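Local coordinates for putative ADP-Ribosyltransferase Scabin (Streptomyces scabiei 87.22, PDB 5EWY), which acts as a DNA-targeting mono-ADP-ribosyltransferase toxin, probably transferring ADP-ribose from NAD+ to DNA bases, at residues Val49-Asp54 and Asp138-Val143; Val85-Gly90 and Gly192-Glu197. All coordinates share one frame; numbering follows the deposited sequence.

Interaction 1: Val49-Asp54 and Asp138-Val143; sequences VHAAAD and DAPGGV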
loop_
_atom_site.group_PDB
_atom_site.type_symbol
_atom_site.label_atom_id
_atom_site.label_comp_id
_atom_site.label_asym_id
_atom_site.label_seq_id
_atom_site.Cartn_x
_atom_site.Cartn_y
_atom_site.Cartn_z
ATOM N N VAL A 49 1.071 12.470 -4.654
ATOM C CA VAL A 49 0.504 11.244 -5.207
ATOM C C VAL A 49 1.194 10.901 -6.516
ATOM O O VAL A 49 0.584 10.362 -7.441
ATOM C CB VAL A 49 -1.025 11.329 -5.359
ATOM C CG1 VAL A 49 -1.675 11.468 -3.991
ATOM C CG2 VAL A 49 -1.432 12.473 -6.277
ATOM N N HIS A 50 2.494 11.186 -6.585
ATOM C CA HIS A 50 3.299 10.746 -7.716
ATOM C C HIS A 50 3.055 9.287 -8.055
ATOM O O HIS A 50 3.095 8.900 -9.226
ATOM C CB HIS A 50 4.780 10.949 -7.396
ATOM C CG HIS A 50 5.691 10.471 -8.476
ATOM N ND1 HIS A 50 5.743 11.075 -9.713
ATOM C CD2 HIS A 50 6.565 9.438 -8.522
ATOM C CE1 HIS A 50 6.623 10.442 -10.471
ATOM N NE2 HIS A 50 7.142 9.453 -9.770
ATOM N N ALA A 51 2.827 8.451 -7.041
ATOM C CA ALA A 51 2.729 7.020 -7.260
ATOM C C ALA A 51 1.372 6.585 -7.791
ATOM O O ALA A 51 1.237 5.423 -8.162
ATOM C CB ALA A 51 2.959 6.286 -5.947
ATOM N N ALA A 52 0.405 7.483 -7.876
ATOM C CA ALA A 52 -0.979 7.082 -8.098
ATOM C C ALA A 52 -1.165 6.398 -9.453
ATOM O O ALA A 52 -0.699 6.883 -10.490
ATOM C CB ALA A 52 -1.870 8.314 -8.009
ATOM N N ALA A 53 -1.878 5.263 -9.435
ATOM C CA ALA A 53 -2.334 4.630 -10.665
ATOM C C ALA A 53 -3.554 5.316 -11.259
ATOM O O ALA A 53 -3.766 5.222 -12.471
ATOM C CB ALA A 53 -2.642 3.154 -10.411
ATOM N N ASP A 54 -4.345 6.015 -10.442
ATOM C CA ASP A 54 -5.506 6.776 -10.898
ATOM C C ASP A 54 -5.278 8.215 -10.457
ATOM O O ASP A 54 -5.581 8.577 -9.310
ATOM C CB ASP A 54 -6.803 6.222 -10.313
ATOM C CG ASP A 54 -8.021 6.804 -10.979
ATOM O OD1 ASP A 54 -7.921 7.919 -11.536
ATOM O OD2 ASP A 54 -9.083 6.142 -10.939
ATOM N N ASP A 138 7.575 -0.718 -3.447
ATOM C CA ASP A 138 8.633 0.273 -3.241
ATOM C C ASP A 138 8.135 1.538 -3.931
ATOM O O ASP A 138 8.352 1.750 -5.121
ATOM C CB ASP A 138 9.957 -0.225 -3.798
ATOM C CG ASP A 138 11.064 0.822 -3.740
ATOM O OD1 ASP A 138 10.999 1.747 -2.900
ATOM O OD2 ASP A 138 12.029 0.704 -4.520
ATOM N N ALA A 139 7.388 2.347 -3.179
ATOM C CA ALA A 139 6.673 3.473 -3.753
ATOM C C ALA A 139 6.878 4.697 -2.877
ATOM O O ALA A 139 6.921 4.572 -1.643
ATOM C CB ALA A 139 5.154 3.200 -3.803
ATOM N N PRO A 140 6.971 5.872 -3.476
ATOM C CA PRO A 140 7.100 7.102 -2.690
ATOM C C PRO A 140 5.751 7.511 -2.140
ATOM O O PRO A 140 4.709 7.279 -2.756
ATOM C CB PRO A 140 7.577 8.140 -3.717
ATOM C CG PRO A 140 7.039 7.653 -5.017
ATOM C CD PRO A 140 7.040 6.138 -4.926
ATOM N N GLY A 141 5.787 8.124 -0.969
ATOM C CA GLY A 141 4.608 8.804 -0.454
ATOM C C GLY A 141 3.661 7.911 0.310
ATOM O O GLY A 141 4.071 7.028 1.067
ATOM N N GLY A 142 2.370 8.151 0.109
ATOM C CA GLY A 142 1.361 7.475 0.917
ATOM C C GLY A 142 1.058 8.234 2.189
ATOM O O GLY A 142 1.872 8.993 2.713
ATOM N N VAL A 143 -0.174 8.088 2.652
ATOM C CA VAL A 143 -0.610 8.703 3.899
ATOM C C VAL A 143 -0.323 7.730 5.040
ATOM O O VAL A 143 -0.830 6.604 5.053
ATOM C CB VAL A 143 -2.105 9.052 3.849
ATOM C CG1 VAL A 143 -2.525 9.668 5.165
ATOM C CG2 VAL A 143 -2.419 9.990 2.677
HETATM O O HOH W 1 3.397 9.159 -4.284
#
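Ala51 and Pro140 meet where two loops of the ADP-ribosyltransferase fold lie side by side. Segment 49-54 comes well ahead of strand 75-79 in the chain, and the loop of residues 138-143 links strand 133-137 to strand 143-144. The closer-packed part is small and apolar. The Ala51 methyl points at the other loop and lies 4.2 Å from Pro140 CD, on the flank of the pyrrolidine ring, with the methyl of Ala139 a little farther off at 4.4 Å from Ala51 CB. The nearest atom to Ala51 CB across the contact is a polar one, Pro140 O, at 3.8 Å. Phe171 and Phe163 also pack on Ala139, and Trp199 on Pro140.

The other side is looser. His50 is partly exposed and reaches across with CG anti to its backbone N (chi1 178°), which carries the imidazole out beside the proline. Only its edge touches: CD2 comes to 4.0 Å from Pro140 CG, close to the plane of the imidazole; the ring also stacks with Phe45.

The two backbones are joined by one ordered water. It accepts from Ala51 N at 2.9 Å and donates to Pro140 O over 2.8 Å. Ala51 N and Pro140 O are themselves 4.8 Å apart, too far for a direct bond, and the water fills that step. The first loop is folded as a type I turn, Ala52 N bonding back to Val49 O at 2.9 Å. Arg168 binds the carbonyls of His50 and Ala52, and Arg69 those of Ala139 and Gly141. Between the two segments themselves there are apolar touches and one water bridge but no direct hydrogen bond, so the polar link between the two backbones runs through the water.

Interaction 2: Val85-Gly90 and Gly192-Glu197; sequences VVFEQG and GNPHYE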
loop_
_atom_site.group_PDB
_atom_site.type_symbol
_atom_site.label_atom_id
_atom_site.label_comp_id
_atom_site.label_asym_id
_atom_site.label_seq_id
_atom_site.Cartn_x
_atom_site.Cartn_y
_atom_site.Cartn_z
ATOM N N VAL A 85 -2.708 -9.750 -12.858
ATOM C CA VAL A 85 -3.532 -8.551 -12.900
ATOM C C VAL A 85 -2.794 -7.369 -12.284
ATOM O O VAL A 85 -2.736 -6.279 -12.868
ATOM C CB VAL A 85 -4.854 -8.827 -12.155
ATOM C CG1 VAL A 85 -5.723 -7.579 -12.152
ATOM C CG2 VAL A 85 -5.582 -10.040 -12.764
ATOM N N VAL A 86 -2.231 -7.562 -11.090
ATOM C CA VAL A 86 -1.564 -6.467 -10.393
ATOM C C VAL A 86 -0.334 -5.987 -11.157
ATOM O O VAL A 86 -0.084 -4.785 -11.247
ATOM C CB VAL A 86 -1.210 -6.894 -8.966
ATOM C CG1 VAL A 86 -0.367 -5.831 -8.265
ATOM C CG2 VAL A 86 -2.448 -7.143 -8.154
ATOM N N PHE A 87 0.442 -6.897 -11.735
ATOM C CA PHE A 87 1.619 -6.427 -12.457
ATOM C C PHE A 87 1.227 -5.667 -13.718
ATOM O O PHE A 87 1.963 -4.785 -14.158
ATOM C CB PHE A 87 2.541 -7.592 -12.807
ATOM C CG PHE A 87 3.182 -8.256 -11.621
ATOM C CD1 PHE A 87 3.103 -7.719 -10.337
ATOM C CD2 PHE A 87 3.906 -9.423 -11.805
ATOM C CE1 PHE A 87 3.705 -8.369 -9.244
ATOM C CE2 PHE A 87 4.514 -10.050 -10.725
ATOM C CZ PHE A 87 4.422 -9.527 -9.465
ATOM N N GLU A 88 0.080 -5.979 -14.317
ATOM C CA GLU A 88 -0.352 -5.228 -15.480
ATOM C C GLU A 88 -0.960 -3.877 -15.105
ATOM O O GLU A 88 -0.680 -2.868 -15.763
ATOM C CB GLU A 88 -1.340 -6.079 -16.274
ATOM C CG GLU A 88 -1.751 -5.476 -17.597
ATOM C CD GLU A 88 -1.955 -6.527 -18.668
ATOM O OE1 GLU A 88 -0.999 -7.287 -18.938
ATOM O OE2 GLU A 88 -3.071 -6.599 -19.229
ATOM N N GLN A 89 -1.802 -3.833 -14.070
ATOM C CA GLN A 89 -2.595 -2.645 -13.758
ATOM C C GLN A 89 -2.049 -1.816 -12.616
ATOM O O GLN A 89 -2.510 -0.685 -12.429
ATOM C CB GLN A 89 -3.987 -3.043 -13.258
ATOM C CG GLN A 89 -4.848 -3.745 -14.193
ATOM C CD GLN A 89 -6.181 -4.086 -13.551
ATOM O OE1 GLN A 89 -6.432 -3.826 -12.363
ATOM N NE2 GLN A 89 -7.034 -4.667 -14.327
ATOM N N GLY A 90 -1.144 -2.362 -11.824
ATOM C CA GLY A 90 -0.862 -1.773 -10.522
ATOM C C GLY A 90 -2.017 -2.069 -9.576
ATOM O O GLY A 90 -2.845 -2.941 -9.835
ATOM N N GLY A 192 9.015 -11.733 -9.310
ATOM C CA GLY A 192 9.266 -10.328 -9.502
ATOM C C GLY A 192 8.407 -9.738 -10.601
ATOM O O GLY A 192 8.130 -10.366 -11.618
ATOM N N ASN A 193 8.028 -8.480 -10.391
ATOM C CA ASN A 193 7.251 -7.748 -11.382
ATOM C C ASN A 193 8.174 -7.257 -12.489
ATOM O O ASN A 193 9.102 -6.487 -12.209
ATOM C CB ASN A 193 6.552 -6.574 -10.691
ATOM C CG ASN A 193 5.797 -5.685 -11.645
ATOM O OD1 ASN A 193 5.570 -6.035 -12.803
ATOM N ND2 ASN A 193 5.388 -4.524 -11.156
ATOM N N PRO A 194 7.978 -7.679 -13.740
ATOM C CA PRO A 194 8.864 -7.202 -14.818
ATOM C C PRO A 194 8.824 -5.700 -15.017
ATOM O O PRO A 194 9.750 -5.133 -15.619
ATOM C CB PRO A 194 8.365 -7.962 -16.056
ATOM C CG PRO A 194 7.002 -8.359 -15.748
ATOM C CD PRO A 194 6.938 -8.581 -14.256
ATOM N N HIS A 195 7.805 -5.027 -14.512
ATOM C CA HIS A 195 7.622 -3.594 -14.683
ATOM C C HIS A 195 8.169 -2.761 -13.530
ATOM O O HIS A 195 8.091 -1.526 -13.587
ATOM C CB HIS A 195 6.136 -3.296 -14.883
ATOM C CG HIS A 195 5.555 -3.981 -16.067
ATOM N ND1 HIS A 195 4.512 -4.875 -15.980
ATOM C CD2 HIS A 195 5.882 -3.905 -17.378
ATOM C CE1 HIS A 195 4.219 -5.318 -17.189
ATOM N NE2 HIS A 195 5.033 -4.744 -18.054
ATOM N N TYR A 196 8.729 -3.391 -12.493
ATOM C CA TYR A 196 9.290 -2.635 -11.383
ATOM C C TYR A 196 10.444 -1.772 -11.873
ATOM O O TYR A 196 11.326 -2.247 -12.593
ATOM C CB TYR A 196 9.773 -3.612 -10.322
ATOM C CG TYR A 196 10.529 -2.996 -9.158
ATOM C CD1 TYR A 196 10.096 -1.835 -8.541
ATOM C CD2 TYR A 196 11.686 -3.603 -8.685
ATOM C CE1 TYR A 196 10.804 -1.286 -7.462
ATOM C CE2 TYR A 196 12.395 -3.066 -7.620
ATOM C CZ TYR A 196 11.948 -1.914 -7.018
ATOM O OH TYR A 196 12.663 -1.408 -5.926
ATOM N N GLU A 197 10.426 -0.504 -11.477
ATOM C CA GLU A 197 11.461 0.458 -11.847
ATOM C C GLU A 197 12.066 1.043 -10.583
ATOM O O GLU A 197 11.503 1.984 -9.989
ATOM C CB GLU A 197 10.879 1.552 -12.735
ATOM C CG GLU A 197 10.519 1.006 -14.102
ATOM C CD GLU A 197 10.080 2.059 -15.090
ATOM O OE1 GLU A 197 10.119 3.259 -14.750
ATOM O OE2 GLU A 197 9.694 1.676 -16.213
#
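Phe87 O, near the C-terminal end of helix 83-89, is gripped by two side chains: His195 ND1 donates to it across the contact at 3.1 Å, and Thr169 OG1 bonds to the same oxygen. The histidine bond is bent, 136° at the hydrogen, and ND1 stands above the carbonyl plane. His195 belongs to a type I turn, Asn193 to Tyr196, combined with an Asx turn: Asn193 OD1 accepts from His195 N at 3.0 Å. The turn follows strand 184-192, an outer strand of the four-stranded sheet, and so docks that strand's end onto the helix.

Next to this polar corner the contact is a stack. A chi1 of 176° swings the Asn193 amide over one face of the Phe87 ring, amide and ring planes only 10° apart. Its ND2 is spoken for by Val172 O and Thr169 OG1, which hold the amide flat against the ring; Thr169 thus serves both segments. Pro194 CD touches Phe87 CD2 from 4.0 Å. The phenylalanine also packs on Val172, Val175 and Tyr135, filling the space between helix and sheet. Asn193 CB sits over the ring centre, a CH-pi contact 3.6 Å from the Phe87 centroid, while the amide is displaced toward Phe87 CG and CD1.

Interaction 1 lies where the chain passes from the four-stranded to the three-stranded sheet, interaction 2 at the edge strand 184-192 of the four-stranded one, with about 15 Å between their centres. Interaction 1 is mostly buried and joins two loops, one of them leaving strand 133-137; interaction 2 is partly exposed and joins a helix to the turn after strand 184-192. Their chemistry differs accordingly: small apolar groups and a bridging water in the first, an aromatic-amide stack and a direct histidine bond in the second. They also touch each other, since Asp138 OD2 and Tyr196 OH lie 2.6 Å apart in a probable hydrogen bond. Their segments alternate along the chain, each contact pairing an earlier with a later segment.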